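C-type diheme-containing protein (Kuenenia stuttgartiensis, PDB 6H5L) binds heme c covalently and probably transfers electrons as the diheme partner of a hydroxylamine oxidoreductase-like protein in an anammox reductase complex. Local coordinates at residues Asn13-Lys16 with Lys17-Pro21. Numbering follows the deposited sequence.
With HEC (heme c), chain L.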
ATOM      1  N   ASN B  13     -37.638  48.694  14.497  1.00 40.17           N
ATOM      2  CA  ASN B  13     -36.719  48.943  13.390  1.00 40.56           C
ATOM      3  C   ASN B  13     -35.688  47.829  13.256  1.00 42.06           C
ATOM      4  O   ASN B  13     -35.371  47.402  12.140  1.00 41.85           O
ATOM      5  CB  ASN B  13     -36.028  50.293  13.576  1.00 51.70           C
ATOM      6  CG  ASN B  13     -36.971  51.464  13.370  1.00 54.41           C
ATOM      7  OD1 ASN B  13     -38.185  51.288  13.264  1.00 48.50           O
ATOM      8  ND2 ASN B  13     -36.413  52.670  13.312  1.00 47.72           N
ATOM      9  N   VAL B  14     -35.140  47.357  14.379  1.00 38.49           N
ATOM     10  CA  VAL B  14     -34.144  46.289  14.324  1.00 35.16           C
ATOM     11  C   VAL B  14     -34.749  45.032  13.710  1.00 35.43           C
ATOM     12  O   VAL B  14     -34.145  44.393  12.841  1.00 37.84           O
ATOM     13  CB  VAL B  14     -33.566  46.016  15.723  1.00 39.91           C
ATOM     14  CG1 VAL B  14     -32.596  44.846  15.676  1.00 27.16           C
ATOM     15  CG2 VAL B  14     -32.871  47.253  16.260  1.00 49.86           C
ATOM     16  N   TYR B  15     -35.951  44.658  14.152  1.00 35.39           N
ATOM     17  CA  TYR B  15     -36.640  43.522  13.544  1.00 39.91           C
ATOM     18  C   TYR B  15     -36.882  43.765  12.060  1.00 36.16           C
ATOM     19  O   TYR B  15     -36.687  42.869  11.229  1.00 36.56           O
ATOM     20  CB  TYR B  15     -37.962  43.257  14.264  1.00 32.47           C
ATOM     21  CG  TYR B  15     -38.693  42.046  13.734  1.00 35.52           C
ATOM     22  CD1 TYR B  15     -39.562  42.150  12.653  1.00 29.45           C
ATOM     23  CD2 TYR B  15     -38.512  40.795  14.308  1.00 32.41           C
ATOM     24  CE1 TYR B  15     -40.222  41.045  12.160  1.00 25.46           C
ATOM     25  CE2 TYR B  15     -39.169  39.683  13.821  1.00 27.40           C
ATOM     26  CZ  TYR B  15     -40.023  39.815  12.749  1.00 32.42           C
ATOM     27  OH  TYR B  15     -40.676  38.709  12.266  1.00 33.73           O
ATOM     28  N   LYS B  16     -37.326  44.973  11.715  1.00 38.71           N
ATOM     29  CA  LYS B  16     -37.611  45.312  10.323  1.00 34.60           C
ATOM     30  C   LYS B  16     -36.375  45.145   9.449  1.00 36.34           C
ATOM     31  O   LYS B  16     -36.445  44.579   8.351  1.00 43.21           O
ATOM     32  CB  LYS B  16     -38.137  46.748  10.257  1.00 34.27           C
ATOM     33  CG  LYS B  16     -38.829  47.141   8.965  1.00 52.64           C
ATOM     34  CD  LYS B  16     -39.577  48.454   9.160  1.00 70.71           C
ATOM     35  CE  LYS B  16     -40.297  48.897   7.899  1.00 80.37           C
ATOM     36  NZ  LYS B  16     -41.164  50.082   8.166  1.00 64.20           N
ATOM     37  N   LYS B  17     -35.226  45.618   9.932  1.00 35.48           N
ATOM     38  CA  LYS B  17     -34.019  45.666   9.116  1.00 30.63           C
ATOM     39  C   LYS B  17     -33.263  44.343   9.103  1.00 34.47           C
ATOM     40  O   LYS B  17     -32.608  44.021   8.105  1.00 32.01           O
ATOM     41  CB  LYS B  17     -33.113  46.792   9.621  1.00 35.13           C
ATOM     42  CG  LYS B  17     -32.115  47.330   8.611  1.00 43.48           C
ATOM     43  CD  LYS B  17     -31.695  48.746   8.988  1.00 58.80           C
ATOM     44  CE  LYS B  17     -30.610  49.289   8.071  1.00 56.48           C
ATOM     45  NZ  LYS B  17     -29.253  49.140   8.666  1.00 41.32           N
ATOM     46  N   TYR B  18     -33.343  43.560  10.181  1.00 34.73           N
ATOM     47  CA  TYR B  18     -32.501  42.383  10.330  1.00 31.49           C
ATOM     48  C   TYR B  18     -33.255  41.069  10.486  1.00 35.53           C
ATOM     49  O   TYR B  18     -32.625  40.010  10.384  1.00 37.94           O
ATOM     50  CB  TYR B  18     -31.559  42.552  11.534  1.00 35.91           C
ATOM     51  CG  TYR B  18     -30.772  43.842  11.513  1.00 37.53           C
ATOM     52  CD1 TYR B  18     -29.771  44.052  10.573  1.00 30.90           C
ATOM     53  CD2 TYR B  18     -31.028  44.850  12.433  1.00 36.91           C
ATOM     54  CE1 TYR B  18     -29.051  45.231  10.548  1.00 30.12           C
ATOM     55  CE2 TYR B  18     -30.312  46.030  12.417  1.00 39.96           C
ATOM     56  CZ  TYR B  18     -29.324  46.214  11.475  1.00 38.04           C
ATOM     57  OH  TYR B  18     -28.610  47.391  11.460  1.00 30.60           O
ATOM     58  N   CYS B  19     -34.559  41.092  10.731  1.00 40.08           N
ATOM     59  CA  CYS B  19     -35.308  39.861  10.960  1.00 35.26           C
ATOM     60  C   CYS B  19     -36.450  39.652   9.981  1.00 31.26           C
ATOM     61  O   CYS B  19     -36.741  38.510   9.615  1.00 36.89           O
ATOM     62  CB  CYS B  19     -35.867  39.844  12.389  1.00 33.34           C
ATOM     63  SG  CYS B  19     -34.735  40.469  13.656  1.00 35.39           S
ATOM     64  N   ALA B  20     -37.109  40.729   9.556  1.00 32.76           N
ATOM     65  CA  ALA B  20     -38.251  40.607   8.653  1.00 26.98           C
ATOM     66  C   ALA B  20     -37.944  39.906   7.332  1.00 24.24           C
ATOM     67  O   ALA B  20     -38.822  39.172   6.848  1.00 22.85           O
ATOM     68  CB  ALA B  20     -38.844  41.999   8.394  1.00 24.60           C
ATOM     69  N   PRO B  21     -36.778  40.090   6.691  1.00 25.18           N
ATOM     70  CA  PRO B  21     -36.537  39.398   5.411  1.00 22.70           C
ATOM     71  C   PRO B  21     -36.759  37.894   5.453  1.00 20.94           C
ATOM     72  O   PRO B  21     -37.188  37.314   4.447  1.00 26.76           O
ATOM     73  CB  PRO B  21     -35.074  39.742   5.111  1.00 20.94           C
ATOM     74  CG  PRO B  21     -34.899  41.084   5.707  1.00 27.99           C
ATOM     75  CD  PRO B  21     -35.715  41.078   6.969  1.00 23.40           C
TER
HETATM   76 FE   HEC L 302     -34.133  33.789  12.835  1.00 20.59          FE
HETATM   77  CHA HEC L 302     -35.037  30.704  14.019  1.00 25.09           C
HETATM   78  CHB HEC L 302     -34.788  35.142  15.944  1.00 25.90           C
HETATM   79  CHC HEC L 302     -33.292  36.923  11.673  1.00 31.34           C
HETATM   80  CHD HEC L 302     -33.584  32.501   9.691  1.00 21.07           C
HETATM   81  NA  HEC L 302     -34.788  33.063  14.644  1.00 18.78           N
HETATM   82  C1A HEC L 302     -35.109  31.751  14.911  1.00 23.02           C
HETATM   83  C2A HEC L 302     -35.531  31.635  16.293  1.00 23.59           C
HETATM   84  C3A HEC L 302     -35.466  32.876  16.831  1.00 19.93           C
HETATM   85  C4A HEC L 302     -34.995  33.785  15.801  1.00 21.35           C
HETATM   86  CMA HEC L 302     -35.801  33.357  18.263  1.00 25.82           C
HETATM   87  CAA HEC L 302     -35.966  30.252  16.862  1.00 23.87           C
HETATM   88  CBA HEC L 302     -36.072  30.067  18.375  1.00 24.00           C
HETATM   89  CGA HEC L 302     -36.565  28.671  18.663  1.00 33.20           C
HETATM   90  O1A HEC L 302     -37.176  28.047  17.756  1.00 33.28           O
HETATM   91  O2A HEC L 302     -36.349  28.182  19.802  1.00 33.95           O
HETATM   92  NB  HEC L 302     -34.070  35.679  13.650  1.00 18.63           N
HETATM   93  C1B HEC L 302     -34.352  36.009  14.962  1.00 25.04           C
HETATM   94  C2B HEC L 302     -34.100  37.429  15.126  1.00 23.35           C
HETATM   95  C3B HEC L 302     -33.694  37.919  13.949  1.00 30.68           C
HETATM   96  C4B HEC L 302     -33.663  36.828  12.998  1.00 29.48           C
HETATM   97  CMB HEC L 302     -34.296  38.223  16.436  1.00 30.07           C
HETATM   98  CAB HEC L 302     -33.305  39.380  13.624  1.00 31.47           C
HETATM   99  CBB HEC L 302     -31.980  39.763  14.321  1.00 27.50           C
HETATM  100  NC  HEC L 302     -33.553  34.568  11.025  1.00 25.37           N
HETATM  101  C1C HEC L 302     -33.245  35.889  10.763  1.00 22.46           C
HETATM  102  C2C HEC L 302     -32.732  35.972   9.411  1.00 16.11           C
HETATM  103  C3C HEC L 302     -32.945  34.784   8.829  1.00 21.50           C
HETATM  104  C4C HEC L 302     -33.379  33.854   9.855  1.00 23.38           C
HETATM  105  CMC HEC L 302     -32.448  37.302   8.676  1.00 14.93           C
HETATM  106  CAC HEC L 302     -32.636  34.405   7.361  1.00 22.49           C
HETATM  107  CBC HEC L 302     -31.113  34.440   7.110  1.00 23.27           C
HETATM  108  ND  HEC L 302     -34.288  31.898  11.985  1.00 23.98           N
HETATM  109  C1D HEC L 302     -34.001  31.603  10.654  1.00 21.83           C
HETATM  110  C2D HEC L 302     -34.210  30.188  10.441  1.00 26.16           C
HETATM  111  C3D HEC L 302     -34.664  29.633  11.797  1.00 20.98           C
HETATM  112  C4D HEC L 302     -34.682  30.765  12.691  1.00 25.64           C
HETATM  113  CMD HEC L 302     -34.017  29.408   9.124  1.00 26.04           C
HETATM  114  CAD HEC L 302     -35.030  28.177  12.153  1.00 19.44           C
HETATM  115  CBD HEC L 302     -33.756  27.379  12.396  1.00 16.57           C
HETATM  116  CGD HEC L 302     -34.107  25.946  12.691  1.00 22.87           C
HETATM  117  O1D HEC L 302     -34.914  25.700  13.625  1.00 26.16           O
HETATM  118  O2D HEC L 302     -33.568  25.046  11.997  1.00 27.77           O
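Lys-17 N donates to Asn-13 O and Tyr-18 N to Val-14 O (2.9 Å), backbone bonds of the last turn of helix 9-18. Tyr-15 O is gripped twice: Cys-19 N reaches it at 2.8 Å, tilted 33° from the carbonyl plane, whereas Ala-20 N, at 2.7 Å, lies almost in line with the C=O. Cys-19 is the first residue to leave helical angles and also the N-cap of helix 20-23. It is the first cysteine of a CXXCH heme-binding motif, here Cys-19 to His-23, as in class I c-type cytochromes. Its SG forms a thioether to heme CAB (1.8 Å), and Cys-22 supplies the second covalent link. The Tyr-15 ring packs against this cysteine. With CG anti to the backbone N (chi1 -177°), the ring is set so that Cys-19 CB makes a CH-pi contact over its face, 3.8 Å from the centroid and 26° off the normal; Cys-19 SG approaches obliquely, at 4.7 Å from that centroid. Beyond the ring, Tyr-15 OH is hydrogen-bonded to Gly-24 O. Replacing the Tyr-15 ring with the methyl of an alanine is likely to open a gap beside the thioether cysteine and leave Gly-24 O without this donor. The preceding i to i+4 pair is apolar: Val-14 CG1 meets Tyr-18 CD2 at 3.6 Å, and Leu-84 touches both side chains.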